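Local coordinates for response regulator aspartate phosphatase I (Bacillus subtilis subsp. subtilis, PDB 4I1A), which dephosphorylates the sporulation phosphotransferase Spo0F and activates gene expression, excision and transfer of the mobile element ICEBs1 by inactivating its repressor ImmR, at residues Gln182-Gln187 with Leu208-Ile213. Sequence-based numbering, arbitrary orientation.
Sequences QTVRCQ and LKSLEI
Val-184 and Ser-210 lie level with each other where helices 180-196 and 200-215 run side by side, their CA atoms 5.3 Å apart. The local axes are nearly antiparallel, at 166°, and approach to 9.4 Å, an instructive case of how two helices joined by a short turn form a helical hairpin. One polar pair is set among apolar ones. The Gln-187 side chain, extended beyond CG, lies between the helices and brings OE1 to 2.9 Å from Ser-210 OG. The serine hydroxyl, beside its own backbone N (chi1 -60°), may give its proton to this amide oxygen or to the carbonyl of Gln-206 one turn earlier, and the two acceptors compete for it. The amide nitrogen NE2 lies alongside the Lys-209 chain, 3.8 Å from Lys-209 CB, and 3.9 Å from Ile-213 CD1; the lysine side chain crosses the glutamine at about a right angle. With an alanine in place of this glutamine, the Ser-210 hydroxyl would probably lose its cross-helix acceptor, and a gap is likely to open beside Lys-209 and Ile-213. Toward the start of helix 180-196, Ile-213 supplies two branches. Its CD1 meets Thr-183 CG2 at 3.6 Å; the threonine OG1 lies beside the backbone N (chi1 -72°), in a weak hydrogen bond with the Tyr-179 carbonyl, which leaves CG2 anti to that N. Ile-213 CG2 packs against Val-184 CG2 at 3.8 Å, the two side chains sliding past each other in opposite directions. The pairing is consistent with the antiparallel helix pair of a tetratricopeptide repeat, here probably the third. Helix 159-173 packs on helix 180-196 through Phe-173, which touches Thr-183, while helix 220-236 meets helix 200-215 through Ser-226, against Ser-210 and Leu-211, continuing the stacked array of helices.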
ATOM      1  N   GLN A 182     -17.999   3.268  -0.266  1.00 70.92           N
ATOM      2  CA  GLN A 182     -17.690   2.779   1.076  1.00 72.49           C
ATOM      3  C   GLN A 182     -17.374   1.287   1.047  1.00 74.12           C
ATOM      4  O   GLN A 182     -16.482   0.811   1.757  1.00 77.35           O
ATOM      5  CB  GLN A 182     -18.838   3.068   2.052  1.00 79.50           C
ATOM      6  CG  GLN A 182     -19.017   4.540   2.395  1.00 80.98           C
ATOM      7  CD  GLN A 182     -19.779   5.301   1.324  1.00 90.39           C
ATOM      8  OE1 GLN A 182     -20.377   4.705   0.424  1.00 80.57           O
ATOM      9  NE2 GLN A 182     -19.761   6.625   1.417  1.00100.36           N
ATOM     10  N   THR A 183     -18.108   0.561   0.210  1.00 78.36           N
ATOM     11  CA  THR A 183     -17.897  -0.871   0.029  1.00 76.11           C
ATOM     12  C   THR A 183     -16.498  -1.170  -0.492  1.00 74.33           C
ATOM     13  O   THR A 183     -15.778  -1.991   0.084  1.00 75.20           O
ATOM     14  CB  THR A 183     -18.944  -1.473  -0.920  1.00 75.93           C
ATOM     15  OG1 THR A 183     -20.206  -1.517  -0.250  1.00 82.50           O
ATOM     16  CG2 THR A 183     -18.553  -2.880  -1.332  1.00 76.14           C
ATOM     17  N   VAL A 184     -16.115  -0.488  -1.569  1.00 71.30           N
ATOM     18  CA  VAL A 184     -14.782  -0.642  -2.145  1.00 67.02           C
ATOM     19  C   VAL A 184     -13.688  -0.335  -1.125  1.00 64.28           C
ATOM     20  O   VAL A 184     -12.724  -1.093  -0.990  1.00 71.49           O
ATOM     21  CB  VAL A 184     -14.588   0.266  -3.371  1.00 65.86           C
ATOM     22  CG1 VAL A 184     -13.120   0.284  -3.791  1.00 61.03           C
ATOM     23  CG2 VAL A 184     -15.468  -0.194  -4.515  1.00 66.67           C
ATOM     24  N   ARG A 185     -13.847   0.769  -0.400  1.00 64.97           N
ATOM     25  CA  ARG A 185     -12.856   1.173   0.593  1.00 62.90           C
ATOM     26  C   ARG A 185     -12.706   0.151   1.719  1.00 65.00           C
ATOM     27  O   ARG A 185     -11.576  -0.150   2.131  1.00 60.91           O
ATOM     28  CB  ARG A 185     -13.179   2.558   1.153  1.00 65.25           C
ATOM     29  CG  ARG A 185     -13.040   3.678   0.133  1.00 70.75           C
ATOM     30  CD  ARG A 185     -13.365   5.024   0.758  1.00 84.94           C
ATOM     31  NE  ARG A 185     -13.258   6.113  -0.208  1.00102.46           N
ATOM     32  CZ  ARG A 185     -13.744   7.335  -0.015  1.00108.10           C
ATOM     33  NH1 ARG A 185     -14.381   7.623   1.112  1.00107.85           N
ATOM     34  NH2 ARG A 185     -13.597   8.265  -0.952  1.00106.88           N
ATOM     35  N   CYS A 186     -13.834  -0.386   2.199  1.00 63.85           N
ATOM     36  CA  CYS A 186     -13.818  -1.452   3.211  1.00 63.43           C
ATOM     37  C   CYS A 186     -13.021  -2.647   2.719  1.00 56.99           C
ATOM     38  O   CYS A 186     -12.165  -3.174   3.436  1.00 59.22           O
ATOM     39  CB  CYS A 186     -15.236  -1.905   3.567  1.00 69.46           C
ATOM     40  SG  CYS A 186     -16.116  -0.767   4.638  1.00 74.53           S
ATOM     41  N   GLN A 187     -13.299  -3.053   1.482  1.00 58.21           N
ATOM     42  CA  GLN A 187     -12.538  -4.109   0.825  1.00 65.69           C
ATOM     43  C   GLN A 187     -11.038  -3.790   0.708  1.00 67.55           C
ATOM     44  O   GLN A 187     -10.214  -4.691   0.831  1.00 70.42           O
ATOM     45  CB  GLN A 187     -13.126  -4.421  -0.556  1.00 62.45           C
ATOM     46  CG  GLN A 187     -14.546  -4.959  -0.534  1.00 68.35           C
ATOM     47  CD  GLN A 187     -15.131  -5.098  -1.935  1.00 81.73           C
ATOM     48  OE1 GLN A 187     -14.771  -4.350  -2.847  1.00 88.23           O
ATOM     49  NE2 GLN A 187     -16.024  -6.066  -2.114  1.00 73.76           N
ATOM     50  N   LEU A 208     -10.026  -7.912  -6.737  1.00 67.59           N
ATOM     51  CA  LEU A 208     -10.790  -8.274  -7.940  1.00 68.98           C
ATOM     52  C   LEU A 208     -12.267  -7.929  -7.780  1.00 69.50           C
ATOM     53  O   LEU A 208     -12.918  -7.495  -8.730  1.00 77.65           O
ATOM     54  CB  LEU A 208     -10.621  -9.751  -8.309  1.00 67.34           C
ATOM     55  CG  LEU A 208      -9.260 -10.088  -8.942  1.00 73.10           C
ATOM     56  CD1 LEU A 208      -9.064 -11.595  -9.044  1.00 80.30           C
ATOM     57  CD2 LEU A 208      -9.103  -9.435 -10.313  1.00 61.88           C
ATOM     58  N   LYS A 209     -12.792  -8.110  -6.574  1.00 73.80           N
ATOM     59  CA  LYS A 209     -14.169  -7.731  -6.306  1.00 75.03           C
ATOM     60  C   LYS A 209     -14.291  -6.220  -6.393  1.00 72.65           C
ATOM     61  O   LYS A 209     -15.247  -5.697  -6.948  1.00 77.95           O
ATOM     62  CB  LYS A 209     -14.637  -8.235  -4.936  1.00 74.31           C
ATOM     63  CG  LYS A 209     -14.905  -9.733  -4.893  1.00 87.49           C
ATOM     64  CD  LYS A 209     -15.792 -10.116  -3.704  1.00 93.68           C
ATOM     65  CE  LYS A 209     -15.094  -9.882  -2.371  1.00 97.33           C
ATOM     66  NZ  LYS A 209     -16.051  -9.894  -1.222  1.00100.34           N
ATOM     67  N   SER A 210     -13.302  -5.520  -5.856  1.00 70.47           N
ATOM     68  CA  SER A 210     -13.312  -4.066  -5.872  1.00 69.67           C
ATOM     69  C   SER A 210     -13.384  -3.518  -7.293  1.00 73.98           C
ATOM     70  O   SER A 210     -14.126  -2.573  -7.561  1.00 78.35           O
ATOM     71  CB  SER A 210     -12.081  -3.530  -5.142  1.00 67.82           C
ATOM     72  OG  SER A 210     -12.078  -3.987  -3.798  1.00 65.76           O
ATOM     73  N   LEU A 211     -12.625  -4.134  -8.196  1.00 72.69           N
ATOM     74  CA  LEU A 211     -12.596  -3.744  -9.603  1.00 69.32           C
ATOM     75  C   LEU A 211     -13.963  -3.891 -10.254  1.00 78.51           C
ATOM     76  O   LEU A 211     -14.379  -3.034 -11.031  1.00 81.28           O
ATOM     77  CB  LEU A 211     -11.570  -4.580 -10.375  1.00 68.94           C
ATOM     78  CG  LEU A 211     -11.440  -4.246 -11.865  1.00 69.86           C
ATOM     79  CD1 LEU A 211     -11.090  -2.776 -12.044  1.00 70.02           C
ATOM     80  CD2 LEU A 211     -10.406  -5.132 -12.555  1.00 67.20           C
ATOM     81  N   GLU A 212     -14.657  -4.980  -9.938  1.00 82.37           N
ATOM     82  CA  GLU A 212     -15.972  -5.224 -10.503  1.00 86.25           C
ATOM     83  C   GLU A 212     -16.939  -4.121 -10.076  1.00 87.46           C
ATOM     84  O   GLU A 212     -17.634  -3.545 -10.907  1.00 88.53           O
ATOM     85  CB  GLU A 212     -16.500  -6.597 -10.085  1.00 97.52           C
ATOM     86  CG  GLU A 212     -15.687  -7.785 -10.602  1.00111.33           C
ATOM     87  CD  GLU A 212     -16.225  -9.131 -10.109  1.00127.14           C
ATOM     88  OE1 GLU A 212     -17.438  -9.401 -10.285  1.00131.83           O
ATOM     89  OE2 GLU A 212     -15.432  -9.917  -9.539  1.00126.18           O
ATOM     90  N   ILE A 213     -16.957  -3.816  -8.781  1.00 84.87           N
ATOM     91  CA  ILE A 213     -17.858  -2.800  -8.238  1.00 82.90           C
ATOM     92  C   ILE A 213     -17.494  -1.411  -8.752  1.00 83.40           C
ATOM     93  O   ILE A 213     -18.370  -0.609  -9.074  1.00 80.00           O
ATOM     94  CB  ILE A 213     -17.858  -2.813  -6.692  1.00 83.19           C
ATOM     95  CG1 ILE A 213     -18.533  -4.086  -6.168  1.00 78.63           C
ATOM     96  CG2 ILE A 213     -18.560  -1.578  -6.134  1.00 85.17           C
ATOM     97  CD1 ILE A 213     -18.364  -4.302  -4.670  1.00 75.56           C
TER